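Local coordinates for RNA pseudouridylate synthase domain-containing protein 1 (Homo sapiens, PDB 5VBB) that probably converts uridine to pseudouridine in RNA, as a member of the RluA family of pseudouridine synthases, at residues A[96-101]-A[163-168]; A[207-212]-A[224-229]; A[16-21]-A[215-220]; A[24-29]-A[66-71]. One frame throughout, in Å; residues are numbered along the deposited sequence.

Interactions 1 and 2 lie side by side in one antiparallel sheet, their centres 8 Å apart, because strands 96-104 and 208-216 are neighbours there; the salt bridge from Lys-163 NZ to Asp-228 OD2 (2.6 Å) also ties them. Interaction 4 carries Asp-67, the active-site aspartate by similarity, and meets interaction 2 where His-209 ND1 and Ser-71 OG stand 2.7 Å apart. Tyr-99 of interaction 1 comes within about 7 Å of Asp-67, side chain to side chain. Interaction 3, centred about 21 Å from interactions 1 and 4, lies away from that site; it touches interaction 2 through Val-20 CG1 and Val-224 CG2, 3.8 Å apart.

Interaction 1 (A[96-101]-A[163-168]); sequences TKAYLA and KVLLKP
With CG of Tyr-99 turned beside its own backbone N (chi1 -62°) and CG of Leu-166 placed the same way (-60°), both side chains rise from one face of an antiparallel strand pair. The phenol ring reaches over to Pro-168, CE1 lying 3.8 Å from the proline CG, and the two side chains cross at about a right angle. The carbonyl O of Leu-166 sits at the ring's edge, in its plane. On the same face the methyl of Ala-101 touches both CG2 of Val-164 and CD1 of Leu-166. The other face is built from Leu-100 and Leu-165, whose CD2 and CD1 meet at 4.0 Å, with CD1 of Leu-165 also reaching the methyl of Ala-98.

Two reciprocal backbone pairs hold the strands in register. Tyr-99 N donates to Leu-166 O and Leu-166 N returns a nearly straight bond to Tyr-99 O (2.7 Å, 171°); Ala-101 and Val-164 repeat the pattern. Where the pairing ends, a water accepts from Lys-97 N and donates to Pro-168 O. With a serine in place of Tyr-99 the ring is gone, which would probably open a gap beside Pro-168.

Strand 208-216 flanks strand 96-104 on its other edge; helix 175-182 packs on Tyr-99 and Leu-166, while helix 247-256 lies against Ala-98, Leu-100 and Leu-165.

Interaction 2 (A[207-212]-A[224-229]); sequences MLHAFY and VCTPDP
His-209 reaches across to Thr-226 and Pro-229, and its side chain is worth tracing outward. CB already lies near Pro-229 CG, at 4.1 Å. CG has both CG and CD of that proline above it, and CD2 comes within 3.6 Å of Pro-229 CD. The proline thus lies over one face of the imidazole in a CH-pi contact, CD being 3.8 Å from the ring centroid. ND1 turns to a different partner, hydrogen-bonding Ser-71 OG. At the tip, NE2 meets the hydroxyl OG1 of Thr-226 in the ring plane, a 2.7 Å hydrogen bond in which either group could be the donor. Bonds at both ring nitrogens and a proline on one face fix the rotation of the imidazole.

Farther along, Phe-211 uses backbone and ring together. Its carbonyl O accepts from Thr-226 N (3.0 Å). CG lies opposite the backbone N (chi1 176°), which carries the ring toward Cys-225; SG sits over one face, 3.9 Å from the centroid and displaced toward CZ, a sulfur-aromatic contact. Tyr-212 pairs with Cys-225 in non-hydrogen-bonded fashion, its ring edge toward the cysteine CB, while its hydroxyl goes to Glu-223 and Arg-214.

The contact lies at the open end of the beta hairpin of strands 208-216 and 221-225, away from its turn, and runs on into the loop after strand 221-225. Phe-211 and Tyr-212 both face Ala-98 on the adjoining strand, forming a classic beta bulge.

Interaction 3 (A[16-21]-A[215-220]); sequences RDFLVV and IPTDTE
The tight turn of the beta hairpin formed by strands 208-216 and 221-225 meets the start of strand 18-23 here, bringing an end of the large antiparallel sheet against the four-stranded one. Phe-18 is the central side chain. Its ring points at the turn, and CZ meets the methyl CG2 of Thr-217 at 3.9 Å, the two side chains coming from opposite directions. Glu-220 runs alongside the phenylalanine in the reverse sense, its chain extended from a CG opposite the backbone N (chi1 -171°). The carboxylate consequently arrives at the ring's edge. OE2 of Glu-220 is 3.7 Å from Phe-18 CD2, and the carboxylate plane stands 85° from the ring plane; at the edge the oxygens probably meet the slightly positive C-H rim.

Asp-17 stands close as well: its OD2 is 4.0 Å from Glu-220 OE1, two like charges that would probably disfavour each other without other partners. Each has them. Asp-17 OD1 takes a hydrogen bond from Asn-79, and Glu-220 OE2 is bonded to the hydroxyls of Tyr-13 and Ser-15. Helix 80-91 lends Ala-82 to the packing round Phe-18, with Cys-75 and Ala-77 of strand 73-77 also touching the ring.

The turn is braced internally. An inverse gamma turn centres on Pro-216, and the hydroxyl OG1 of Thr-217 donates to a lone pair of Glu-220 O, 2.6 Å away in the carbonyl plane.

Interaction 4 (A[24-29]-A[66-71]); sequences HWDVRI and LDFSTS. With SO4 (sulfate ion), chain B.
Stacking dominates: the Phe-68 ring is sandwiched between the Arg-28 guanidinium on one face and the backbone of Asp-26 on the other. Ring and guanidinium are parallel within 2°, centres 4.2 Å apart, with NH2 displaced toward the ring's rim. A bend at chi3 (-47°) folds the arginine over the ring. On the opposite face Asp-26 CA makes a CH-pi contact, 3.5 Å from the centroid. Cutting Phe-68 back to an alanine is likely to leave the guanidinium without its platform, set free to turn.

Backbone bonds come next. The carbonyl O of Phe-68 receives Val-27 N at 3.2 Å and, weakly, Asp-26 N. Phe-68 belongs to a type I turn from Asp-67 to Thr-70, in the loop holding the aspartate that is catalytic by similarity to RluA-family synthases; Arg-177 forms a salt bridge with that aspartate.

Two waters span the loops: one donates to both Asp-26 OD1 and Ser-69 O, the other joins Ile-29 N to Leu-66 O.

A sulfate, probably from crystallisation, is gripped from the turn: Ser-69 N donates to O4 at 2.9 Å and Ser-69 OG to O3 at 2.7 Å, while Arg-177 NH1 adds another hydrogen bond to the anion.

Interaction 1 (A[96-101]-A[163-168])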
loop_
_atom_site.group_PDB
_atom_site.type_symbol
_atom_site.label_atom_id
_atom_site.label_comp_id
_atom_site.label_asym_id
_atom_site.label_seq_id
_atom_site.Cartn_x
_atom_site.Cartn_y
_atom_site.Cartn_z
ATOM N N THR A 96 -5.504 6.108 9.729
ATOM C CA THR A 96 -5.452 6.728 8.407
ATOM C C THR A 96 -4.272 6.105 7.646
ATOM O O THR A 96 -3.171 5.995 8.189
ATOM C CB THR A 96 -5.315 8.238 8.504
ATOM O OG1 THR A 96 -6.411 8.729 9.252
ATOM C CG2 THR A 96 -5.302 8.922 7.140
ATOM N N LYS A 97 -4.504 5.712 6.388
ATOM C CA LYS A 97 -3.464 5.154 5.543
ATOM C C LYS A 97 -3.550 5.711 4.152
ATOM O O LYS A 97 -4.646 5.933 3.670
ATOM C CB LYS A 97 -3.645 3.631 5.402
ATOM C CG LYS A 97 -3.643 2.817 6.662
ATOM C CD LYS A 97 -3.443 1.336 6.334
ATOM C CE LYS A 97 -3.646 0.439 7.524
ATOM N NZ LYS A 97 -3.707 -1.001 7.154
ATOM N N ALA A 98 -2.402 5.887 3.483
ATOM C CA ALA A 98 -2.335 6.243 2.078
ATOM C C ALA A 98 -1.167 5.525 1.437
ATOM O O ALA A 98 -0.161 5.179 2.095
ATOM C CB ALA A 98 -2.241 7.754 1.864
ATOM N N TYR A 99 -1.316 5.247 0.153
ATOM C CA TYR A 99 -0.336 4.502 -0.608
ATOM C C TYR A 99 -0.005 5.243 -1.849
ATOM O O TYR A 99 -0.819 6.023 -2.332
ATOM C CB TYR A 99 -0.921 3.146 -1.054
ATOM C CG TYR A 99 -1.321 2.215 0.055
ATOM C CD1 TYR A 99 -2.384 2.522 0.899
ATOM C CD2 TYR A 99 -0.638 1.015 0.268
ATOM C CE1 TYR A 99 -2.719 1.698 1.966
ATOM C CE2 TYR A 99 -1.003 0.156 1.305
ATOM C CZ TYR A 99 -2.040 0.511 2.154
ATOM O OH TYR A 99 -2.484 -0.320 3.131
ATOM N N LEU A 100 1.149 4.924 -2.422
ATOM C CA LEU A 100 1.552 5.396 -3.729
ATOM C C LEU A 100 1.557 4.195 -4.629
ATOM O O LEU A 100 1.864 3.086 -4.170
ATOM C CB LEU A 100 2.971 5.979 -3.701
ATOM C CG LEU A 100 3.151 7.234 -2.888
ATOM C CD1 LEU A 100 4.597 7.579 -2.753
ATOM C CD2 LEU A 100 2.383 8.415 -3.486
ATOM N N ALA A 101 1.331 4.417 -5.938
ATOM C CA ALA A 101 1.382 3.342 -6.913
ATOM C C ALA A 101 1.646 3.851 -8.282
ATOM O O ALA A 101 1.344 5.006 -8.571
ATOM C CB ALA A 101 0.068 2.569 -6.922
ATOM N N LYS A 163 1.169 7.703 -12.054
ATOM C CA LYS A 163 1.585 7.680 -10.671
ATOM C C LYS A 163 0.410 8.233 -9.850
ATOM O O LYS A 163 -0.105 9.310 -10.170
ATOM C CB LYS A 163 2.825 8.531 -10.444
ATOM C CG LYS A 163 3.314 8.409 -9.011
ATOM C CD LYS A 163 4.656 9.070 -8.876
ATOM C CE LYS A 163 5.076 9.112 -7.443
ATOM N NZ LYS A 163 6.366 9.834 -7.267
ATOM N N VAL A 164 -0.044 7.480 -8.824
ATOM C CA VAL A 164 -1.214 7.867 -8.055
ATOM C C VAL A 164 -0.993 7.802 -6.574
ATOM O O VAL A 164 -0.143 7.046 -6.099
ATOM C CB VAL A 164 -2.451 6.996 -8.416
ATOM C CG1 VAL A 164 -2.732 7.009 -9.914
ATOM C CG2 VAL A 164 -2.277 5.554 -7.923
ATOM N N LEU A 165 -1.854 8.526 -5.840
ATOM C CA LEU A 165 -1.966 8.455 -4.389
ATOM C C LEU A 165 -3.300 7.727 -4.143
ATOM O O LEU A 165 -4.326 8.110 -4.728
ATOM C CB LEU A 165 -1.992 9.856 -3.774
ATOM C CG LEU A 165 -2.132 9.978 -2.236
ATOM C CD1 LEU A 165 -0.953 9.391 -1.535
ATOM C CD2 LEU A 165 -2.224 11.402 -1.833
ATOM N N LEU A 166 -3.299 6.702 -3.287
ATOM C CA LEU A 166 -4.493 5.926 -2.962
ATOM C C LEU A 166 -4.783 6.012 -1.510
ATOM O O LEU A 166 -3.903 5.724 -0.703
ATOM C CB LEU A 166 -4.307 4.467 -3.340
ATOM C CG LEU A 166 -4.041 4.216 -4.832
ATOM C CD1 LEU A 166 -3.397 2.904 -5.049
ATOM C CD2 LEU A 166 -5.288 4.359 -5.646
ATOM N N LYS A 167 -6.004 6.397 -1.141
ATOM C CA LYS A 167 -6.394 6.458 0.265
ATOM C C LYS A 167 -7.582 5.527 0.455
ATOM O O LYS A 167 -8.702 5.851 0.048
ATOM C CB LYS A 167 -6.737 7.882 0.658
ATOM C CG LYS A 167 -6.946 8.057 2.163
ATOM C CD LYS A 167 -7.498 9.412 2.465
ATOM C CE LYS A 167 -7.905 9.531 3.897
ATOM N NZ LYS A 167 -8.486 10.863 4.173
ATOM N N PRO A 168 -7.361 4.331 1.005
ATOM C CA PRO A 168 -8.508 3.461 1.266
ATOM C C PRO A 168 -9.234 3.901 2.534
ATOM O O PRO A 168 -8.578 4.260 3.501
ATOM C CB PRO A 168 -7.883 2.096 1.477
ATOM C CG PRO A 168 -6.490 2.354 2.008
ATOM C CD PRO A 168 -6.108 3.759 1.537
HETATM O O HOH W 1 -7.215 5.624 5.396
#

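Interaction 2 (A[207-212]-A[224-229])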
loop_
_atom_site.group_PDB
_atom_site.type_symbol
_atom_site.label_atom_id
_atom_site.label_comp_id
_atom_site.label_asym_id
_atom_site.label_seq_id
_atom_site.Cartn_x
_atom_site.Cartn_y
_atom_site.Cartn_z
ATOM N N MET A 207 4.536 -2.203 -8.114
ATOM C CA MET A 207 4.605 -0.777 -7.770
ATOM C C MET A 207 3.446 -0.293 -6.860
ATOM O O MET A 207 2.657 0.561 -7.241
ATOM C CB MET A 207 4.648 0.066 -9.055
ATOM C CG MET A 207 5.708 -0.384 -10.057
ATOM S SD MET A 207 7.395 -0.364 -9.389
ATOM C CE MET A 207 8.283 -1.167 -10.740
ATOM N N LEU A 208 3.417 -0.785 -5.629
ATOM C CA LEU A 208 2.467 -0.379 -4.602
ATOM C C LEU A 208 3.285 -0.219 -3.350
ATOM O O LEU A 208 4.090 -1.086 -3.064
ATOM C CB LEU A 208 1.330 -1.418 -4.432
ATOM C CG LEU A 208 0.246 -1.075 -3.411
ATOM C CD1 LEU A 208 -0.510 0.199 -3.822
ATOM C CD2 LEU A 208 -0.780 -2.189 -3.319
ATOM N N HIS A 209 3.121 0.922 -2.643
ATOM C CA HIS A 209 3.914 1.295 -1.501
ATOM C C HIS A 209 3.032 1.950 -0.444
ATOM O O HIS A 209 2.301 2.890 -0.760
ATOM C CB HIS A 209 4.956 2.330 -1.963
ATOM C CG HIS A 209 5.854 2.818 -0.871
ATOM N ND1 HIS A 209 6.792 1.981 -0.278
ATOM C CD2 HIS A 209 5.924 4.046 -0.283
ATOM C CE1 HIS A 209 7.400 2.717 0.643
ATOM N NE2 HIS A 209 6.921 3.972 0.660
ATOM N N ALA A 210 3.096 1.466 0.782
ATOM C CA ALA A 210 2.328 2.052 1.896
ATOM C C ALA A 210 3.118 3.257 2.345
ATOM O O ALA A 210 4.164 3.136 2.959
ATOM C CB ALA A 210 2.162 1.026 3.011
ATOM N N PHE A 211 2.614 4.424 2.021
ATOM C CA PHE A 211 3.311 5.692 2.165
ATOM C C PHE A 211 3.033 6.422 3.457
ATOM O O PHE A 211 3.968 6.796 4.148
ATOM C CB PHE A 211 2.886 6.556 0.964
ATOM C CG PHE A 211 3.386 7.970 0.913
ATOM C CD1 PHE A 211 4.746 8.236 0.777
ATOM C CD2 PHE A 211 2.498 9.021 0.784
ATOM C CE1 PHE A 211 5.196 9.536 0.527
ATOM C CE2 PHE A 211 2.950 10.315 0.635
ATOM C CZ PHE A 211 4.288 10.563 0.448
ATOM N N TYR A 212 1.770 6.608 3.805
ATOM C CA TYR A 212 1.353 7.389 4.945
ATOM C C TYR A 212 0.606 6.489 5.916
ATOM O O TYR A 212 -0.198 5.659 5.496
ATOM C CB TYR A 212 0.479 8.558 4.476
ATOM C CG TYR A 212 -0.013 9.417 5.616
ATOM C CD1 TYR A 212 0.795 10.406 6.172
ATOM C CD2 TYR A 212 -1.284 9.238 6.151
ATOM C CE1 TYR A 212 0.383 11.121 7.299
ATOM C CE2 TYR A 212 -1.720 9.979 7.241
ATOM C CZ TYR A 212 -0.904 10.943 7.791
ATOM O OH TYR A 212 -1.406 11.649 8.854
ATOM N N VAL A 224 3.584 8.485 10.186
ATOM C CA VAL A 224 4.762 8.459 9.345
ATOM C C VAL A 224 4.356 8.696 7.923
ATOM O O VAL A 224 3.235 8.395 7.486
ATOM C CB VAL A 224 5.668 7.178 9.495
ATOM C CG1 VAL A 224 5.774 6.738 10.942
ATOM C CG2 VAL A 224 5.190 6.014 8.646
ATOM N N CYS A 225 5.298 9.303 7.226
ATOM C CA CYS A 225 5.266 9.562 5.827
ATOM C C CYS A 225 6.618 9.164 5.308
ATOM O O CYS A 225 7.591 9.893 5.491
ATOM C CB CYS A 225 4.964 11.027 5.558
ATOM S SG CYS A 225 4.338 11.290 3.920
ATOM N N THR A 226 6.698 7.952 4.767
ATOM C CA THR A 226 7.946 7.390 4.310
ATOM C C THR A 226 8.452 8.070 3.037
ATOM O O THR A 226 7.661 8.705 2.322
ATOM C CB THR A 226 7.795 5.893 3.931
ATOM O OG1 THR A 226 7.139 5.812 2.661
ATOM C CG2 THR A 226 7.095 5.065 4.967
ATOM N N PRO A 227 9.734 7.827 2.666
ATOM C CA PRO A 227 10.221 8.329 1.379
ATOM C C PRO A 227 9.459 7.706 0.209
ATOM O O PRO A 227 8.962 6.580 0.295
ATOM C CB PRO A 227 11.681 7.859 1.338
ATOM C CG PRO A 227 12.057 7.626 2.745
ATOM C CD PRO A 227 10.801 7.100 3.384
ATOM N N ASP A 228 9.347 8.461 -0.866
ATOM C CA ASP A 228 8.659 8.040 -2.096
ATOM C C ASP A 228 9.640 7.202 -2.945
ATOM O O ASP A 228 10.644 7.752 -3.391
ATOM C CB ASP A 228 8.232 9.285 -2.854
ATOM C CG ASP A 228 7.636 9.064 -4.222
ATOM O OD1 ASP A 228 7.448 7.886 -4.611
ATOM O OD2 ASP A 228 7.314 10.057 -4.875
ATOM N N PRO A 229 9.374 5.909 -3.216
ATOM C CA PRO A 229 10.318 5.114 -4.010
ATOM C C PRO A 229 10.152 5.216 -5.517
ATOM O O PRO A 229 11.000 4.714 -6.252
ATOM C CB PRO A 229 9.985 3.686 -3.566
ATOM C CG PRO A 229 8.493 3.732 -3.382
ATOM C CD PRO A 229 8.225 5.082 -2.785
#

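Interaction 3 (A[16-21]-A[215-220])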
loop_
_atom_site.group_PDB
_atom_site.type_symbol
_atom_site.label_atom_id
_atom_site.label_comp_id
_atom_site.label_asym_id
_atom_site.label_seq_id
_atom_site.Cartn_x
_atom_site.Cartn_y
_atom_site.Cartn_z
ATOM N N ARG A 16 9.697 4.628 22.364
ATOM C CA ARG A 16 9.795 3.636 23.433
ATOM C C ARG A 16 8.817 2.482 23.201
ATOM O O ARG A 16 9.134 1.339 23.503
ATOM C CB ARG A 16 9.452 4.297 24.787
ATOM C CG ARG A 16 10.472 5.363 25.235
ATOM C CD ARG A 16 9.875 6.407 26.198
ATOM N NE ARG A 16 9.492 5.836 27.493
ATOM C CZ ARG A 16 10.347 5.425 28.427
ATOM N NH1 ARG A 16 11.660 5.539 28.238
ATOM N NH2 ARG A 16 9.899 4.899 29.561
ATOM N N ASP A 17 7.644 2.792 22.635
ATOM C CA ASP A 17 6.528 1.869 22.471
ATOM C C ASP A 17 6.302 1.335 21.071
ATOM O O ASP A 17 5.668 0.289 20.945
ATOM C CB ASP A 17 5.239 2.589 22.895
ATOM C CG ASP A 17 5.103 2.782 24.390
ATOM O OD1 ASP A 17 5.485 1.867 25.140
ATOM O OD2 ASP A 17 4.579 3.829 24.803
ATOM N N PHE A 18 6.704 2.072 20.031
ATOM C CA PHE A 18 6.450 1.663 18.667
ATOM C C PHE A 18 7.657 1.788 17.797
ATOM O O PHE A 18 8.501 2.649 17.991
ATOM C CB PHE A 18 5.319 2.510 18.055
ATOM C CG PHE A 18 3.995 2.287 18.724
ATOM C CD1 PHE A 18 3.251 1.154 18.458
ATOM C CD2 PHE A 18 3.515 3.189 19.662
ATOM C CE1 PHE A 18 1.997 0.981 19.025
ATOM C CE2 PHE A 18 2.297 2.986 20.279
ATOM C CZ PHE A 18 1.530 1.891 19.941
ATOM N N LEU A 19 7.659 0.982 16.758
ATOM C CA LEU A 19 8.665 0.966 15.728
ATOM C C LEU A 19 7.894 0.875 14.407
ATOM O O LEU A 19 6.996 0.053 14.309
ATOM C CB LEU A 19 9.548 -0.267 15.947
ATOM C CG LEU A 19 10.529 -0.659 14.900
ATOM C CD1 LEU A 19 11.446 0.480 14.567
ATOM C CD2 LEU A 19 11.348 -1.826 15.380
ATOM N N VAL A 20 8.218 1.712 13.432
ATOM C CA VAL A 20 7.611 1.662 12.085
ATOM C C VAL A 20 8.735 1.406 11.115
ATOM O O VAL A 20 9.680 2.192 11.029
ATOM C CB VAL A 20 6.785 2.897 11.653
ATOM C CG1 VAL A 20 6.077 2.663 10.314
ATOM C CG2 VAL A 20 5.791 3.296 12.713
ATOM N N VAL A 21 8.609 0.326 10.349
ATOM C CA VAL A 21 9.604 -0.015 9.346
ATOM C C VAL A 21 9.079 0.405 7.996
ATOM O O VAL A 21 7.866 0.553 7.814
ATOM C CB VAL A 21 10.009 -1.526 9.362
ATOM C CG1 VAL A 21 10.535 -1.943 10.734
ATOM C CG2 VAL A 21 8.851 -2.425 8.959
ATOM N N ILE A 215 -1.685 6.287 13.385
ATOM C CA ILE A 215 -2.343 5.418 14.350
ATOM C C ILE A 215 -2.505 6.291 15.628
ATOM O O ILE A 215 -1.536 6.520 16.340
ATOM C CB ILE A 215 -1.514 4.150 14.590
ATOM C CG1 ILE A 215 -1.161 3.447 13.229
ATOM C CG2 ILE A 215 -2.265 3.206 15.547
ATOM C CD1 ILE A 215 -0.202 2.325 13.317
ATOM N N PRO A 216 -3.696 6.865 15.839
ATOM C CA PRO A 216 -3.885 7.805 16.957
ATOM C C PRO A 216 -4.144 7.087 18.273
ATOM O O PRO A 216 -5.260 7.093 18.776
ATOM C CB PRO A 216 -5.068 8.639 16.481
ATOM C CG PRO A 216 -5.909 7.663 15.706
ATOM C CD PRO A 216 -4.914 6.767 15.004
ATOM N N THR A 217 -3.101 6.473 18.844
ATOM C CA THR A 217 -3.262 5.720 20.099
ATOM C C THR A 217 -3.432 6.661 21.305
ATOM O O THR A 217 -3.090 7.837 21.245
ATOM C CB THR A 217 -2.102 4.719 20.358
ATOM O OG1 THR A 217 -0.951 5.409 20.869
ATOM C CG2 THR A 217 -1.731 3.896 19.138
ATOM N N ASP A 218 -3.932 6.106 22.401
ATOM C CA ASP A 218 -4.170 6.852 23.655
ATOM C C ASP A 218 -2.918 7.604 24.153
ATOM O O ASP A 218 -3.040 8.757 24.552
ATOM C CB ASP A 218 -4.704 5.931 24.759
ATOM C CG ASP A 218 -3.908 4.666 25.042
ATOM O OD1 ASP A 218 -2.820 4.505 24.458
ATOM O OD2 ASP A 218 -4.386 3.829 25.842
ATOM N N THR A 219 -1.731 7.005 24.032
ATOM C CA THR A 219 -0.471 7.597 24.488
ATOM C C THR A 219 0.381 8.267 23.412
ATOM O O THR A 219 1.271 9.048 23.746
ATOM C CB THR A 219 0.398 6.477 25.103
ATOM O OG1 THR A 219 0.577 5.446 24.131
ATOM C CG2 THR A 219 -0.211 5.885 26.350
ATOM N N GLU A 220 0.194 7.910 22.131
ATOM C CA GLU A 220 1.097 8.373 21.098
ATOM C C GLU A 220 0.436 8.374 19.734
ATOM O O GLU A 220 -0.232 7.405 19.406
ATOM C CB GLU A 220 2.249 7.363 21.096
ATOM C CG GLU A 220 3.452 7.698 20.248
ATOM C CD GLU A 220 4.572 6.709 20.504
ATOM O OE1 GLU A 220 4.667 6.185 21.633
ATOM O OE2 GLU A 220 5.337 6.423 19.561
#

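Interaction 4 (A[24-29]-A[66-71])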
loop_
_atom_site.group_PDB
_atom_site.type_symbol
_atom_site.label_atom_id
_atom_site.label_comp_id
_atom_site.label_asym_id
_atom_site.label_seq_id
_atom_site.Cartn_x
_atom_site.Cartn_y
_atom_site.Cartn_z
ATOM N N HIS A 24 10.406 -3.871 2.949
ATOM C CA HIS A 24 10.924 -4.041 1.615
ATOM C C HIS A 24 9.881 -4.798 0.785
ATOM O O HIS A 24 9.085 -5.583 1.335
ATOM C CB HIS A 24 12.240 -4.825 1.696
ATOM C CG HIS A 24 13.096 -4.734 0.474
ATOM N ND1 HIS A 24 12.829 -5.494 -0.655
ATOM C CD2 HIS A 24 14.218 -4.013 0.256
ATOM C CE1 HIS A 24 13.796 -5.219 -1.515
ATOM N NE2 HIS A 24 14.648 -4.328 -1.018
ATOM N N TRP A 25 9.850 -4.524 -0.521
ATOM C CA TRP A 25 8.966 -5.245 -1.446
ATOM C C TRP A 25 9.415 -6.738 -1.462
ATOM O O TRP A 25 10.595 -7.037 -1.253
ATOM C CB TRP A 25 8.998 -4.650 -2.877
ATOM C CG TRP A 25 10.371 -4.442 -3.449
ATOM C CD1 TRP A 25 11.187 -3.366 -3.249
ATOM C CD2 TRP A 25 11.114 -5.364 -4.253
ATOM N NE1 TRP A 25 12.395 -3.568 -3.857
ATOM C CE2 TRP A 25 12.374 -4.778 -4.503
ATOM C CE3 TRP A 25 10.826 -6.615 -4.816
ATOM C CZ2 TRP A 25 13.343 -5.395 -5.301
ATOM C CZ3 TRP A 25 11.789 -7.237 -5.607
ATOM C CH2 TRP A 25 13.033 -6.631 -5.842
ATOM N N ASP A 26 8.468 -7.655 -1.628
ATOM C CA ASP A 26 8.716 -9.104 -1.690
ATOM C C ASP A 26 9.415 -9.608 -0.437
ATOM O O ASP A 26 10.397 -10.350 -0.507
ATOM C CB ASP A 26 9.472 -9.534 -2.960
ATOM C CG ASP A 26 8.641 -9.511 -4.213
ATOM O OD1 ASP A 26 7.552 -8.920 -4.188
ATOM O OD2 ASP A 26 9.149 -9.947 -5.276
ATOM N N VAL A 27 8.873 -9.222 0.715
ATOM C CA VAL A 27 9.315 -9.699 2.019
ATOM C C VAL A 27 8.058 -10.016 2.812
ATOM O O VAL A 27 7.199 -9.171 2.957
ATOM C CB VAL A 27 10.243 -8.709 2.760
ATOM C CG1 VAL A 27 10.471 -9.167 4.200
ATOM C CG2 VAL A 27 11.578 -8.585 2.027
ATOM N N ARG A 28 7.973 -11.224 3.353
ATOM C CA ARG A 28 6.834 -11.690 4.129
ATOM C C ARG A 28 6.950 -11.313 5.600
ATOM O O ARG A 28 8.037 -11.359 6.153
ATOM C CB ARG A 28 6.761 -13.228 4.019
ATOM C CG ARG A 28 5.348 -13.775 4.242
ATOM C CD ARG A 28 5.250 -15.216 3.796
ATOM N NE ARG A 28 5.855 -15.428 2.474
ATOM C CZ ARG A 28 5.279 -15.158 1.304
ATOM N NH1 ARG A 28 4.035 -14.691 1.254
ATOM N NH2 ARG A 28 5.930 -15.391 0.171
ATOM N N ILE A 29 5.823 -11.044 6.254
ATOM C CA ILE A 29 5.827 -10.730 7.683
ATOM C C ILE A 29 6.118 -12.003 8.527
ATOM O O ILE A 29 7.129 -12.066 9.249
ATOM C CB ILE A 29 4.503 -10.056 8.090
ATOM C CG1 ILE A 29 4.434 -8.647 7.461
ATOM C CG2 ILE A 29 4.358 -9.997 9.625
ATOM C CD1 ILE A 29 3.271 -7.859 7.838
ATOM N N LEU A 66 0.847 -6.112 5.906
ATOM C CA LEU A 66 1.200 -5.496 4.635
ATOM C C LEU A 66 1.525 -6.666 3.725
ATOM O O LEU A 66 2.245 -7.549 4.152
ATOM C CB LEU A 66 2.395 -4.569 4.863
ATOM C CG LEU A 66 2.524 -3.342 4.023
ATOM C CD1 LEU A 66 1.245 -2.511 4.051
ATOM C CD2 LEU A 66 3.691 -2.530 4.503
ATOM N N ASP A 67 0.942 -6.729 2.526
ATOM C CA ASP A 67 1.157 -7.856 1.609
ATOM C C ASP A 67 2.663 -8.037 1.304
ATOM O O ASP A 67 3.417 -7.047 1.279
ATOM C CB ASP A 67 0.434 -7.641 0.246
ATOM C CG ASP A 67 -1.084 -7.531 0.206
ATOM O OD1 ASP A 67 -1.740 -8.081 1.126
ATOM O OD2 ASP A 67 -1.640 -6.989 -0.856
ATOM N N PHE A 68 3.071 -9.298 1.022
ATOM C CA PHE A 68 4.424 -9.696 0.583
ATOM C C PHE A 68 4.980 -8.762 -0.494
ATOM O O PHE A 68 6.066 -8.226 -0.327
ATOM C CB PHE A 68 4.400 -11.133 0.009
ATOM C CG PHE A 68 5.709 -11.623 -0.571
ATOM C CD1 PHE A 68 6.742 -12.029 0.255
ATOM C CD2 PHE A 68 5.899 -11.699 -1.943
ATOM C CE1 PHE A 68 7.951 -12.476 -0.276
ATOM C CE2 PHE A 68 7.095 -12.179 -2.467
ATOM C CZ PHE A 68 8.111 -12.551 -1.638
ATOM N N SER A 69 4.214 -8.542 -1.586
ATOM C CA SER A 69 4.673 -7.745 -2.719
ATOM C C SER A 69 4.616 -6.233 -2.504
ATOM O O SER A 69 5.224 -5.491 -3.280
ATOM C CB SER A 69 3.891 -8.099 -3.976
ATOM O OG SER A 69 4.109 -9.465 -4.290
ATOM N N THR A 70 4.000 -5.771 -1.441
ATOM C CA THR A 70 3.897 -4.347 -1.175
ATOM C C THR A 70 5.007 -3.893 -0.257
ATOM O O THR A 70 5.331 -4.588 0.692
ATOM C CB THR A 70 2.487 -4.082 -0.587
ATOM O OG1 THR A 70 1.561 -4.468 -1.593
ATOM C CG2 THR A 70 2.248 -2.630 -0.195
ATOM N N SER A 71 5.577 -2.695 -0.523
ATOM C CA SER A 71 6.562 -2.104 0.381
ATOM C C SER A 71 5.894 -1.057 1.288
ATOM O O SER A 71 4.755 -0.646 1.061
ATOM C CB SER A 71 7.679 -1.434 -0.419
ATOM O OG SER A 71 7.185 -0.498 -1.369
HETATM S S SO4 B . 1.213 -11.001 -2.673
HETATM O O1 SO4 B . -0.085 -10.867 -3.352
HETATM O O2 SO4 B . 1.067 -12.030 -1.636
HETATM O O3 SO4 B . 2.261 -11.358 -3.605
HETATM O O4 SO4 B . 1.598 -9.723 -2.084
HETATM O O HOH W 2 6.970 -6.283 -5.202
HETATM O O HOH W 3 3.333 -10.047 4.338
#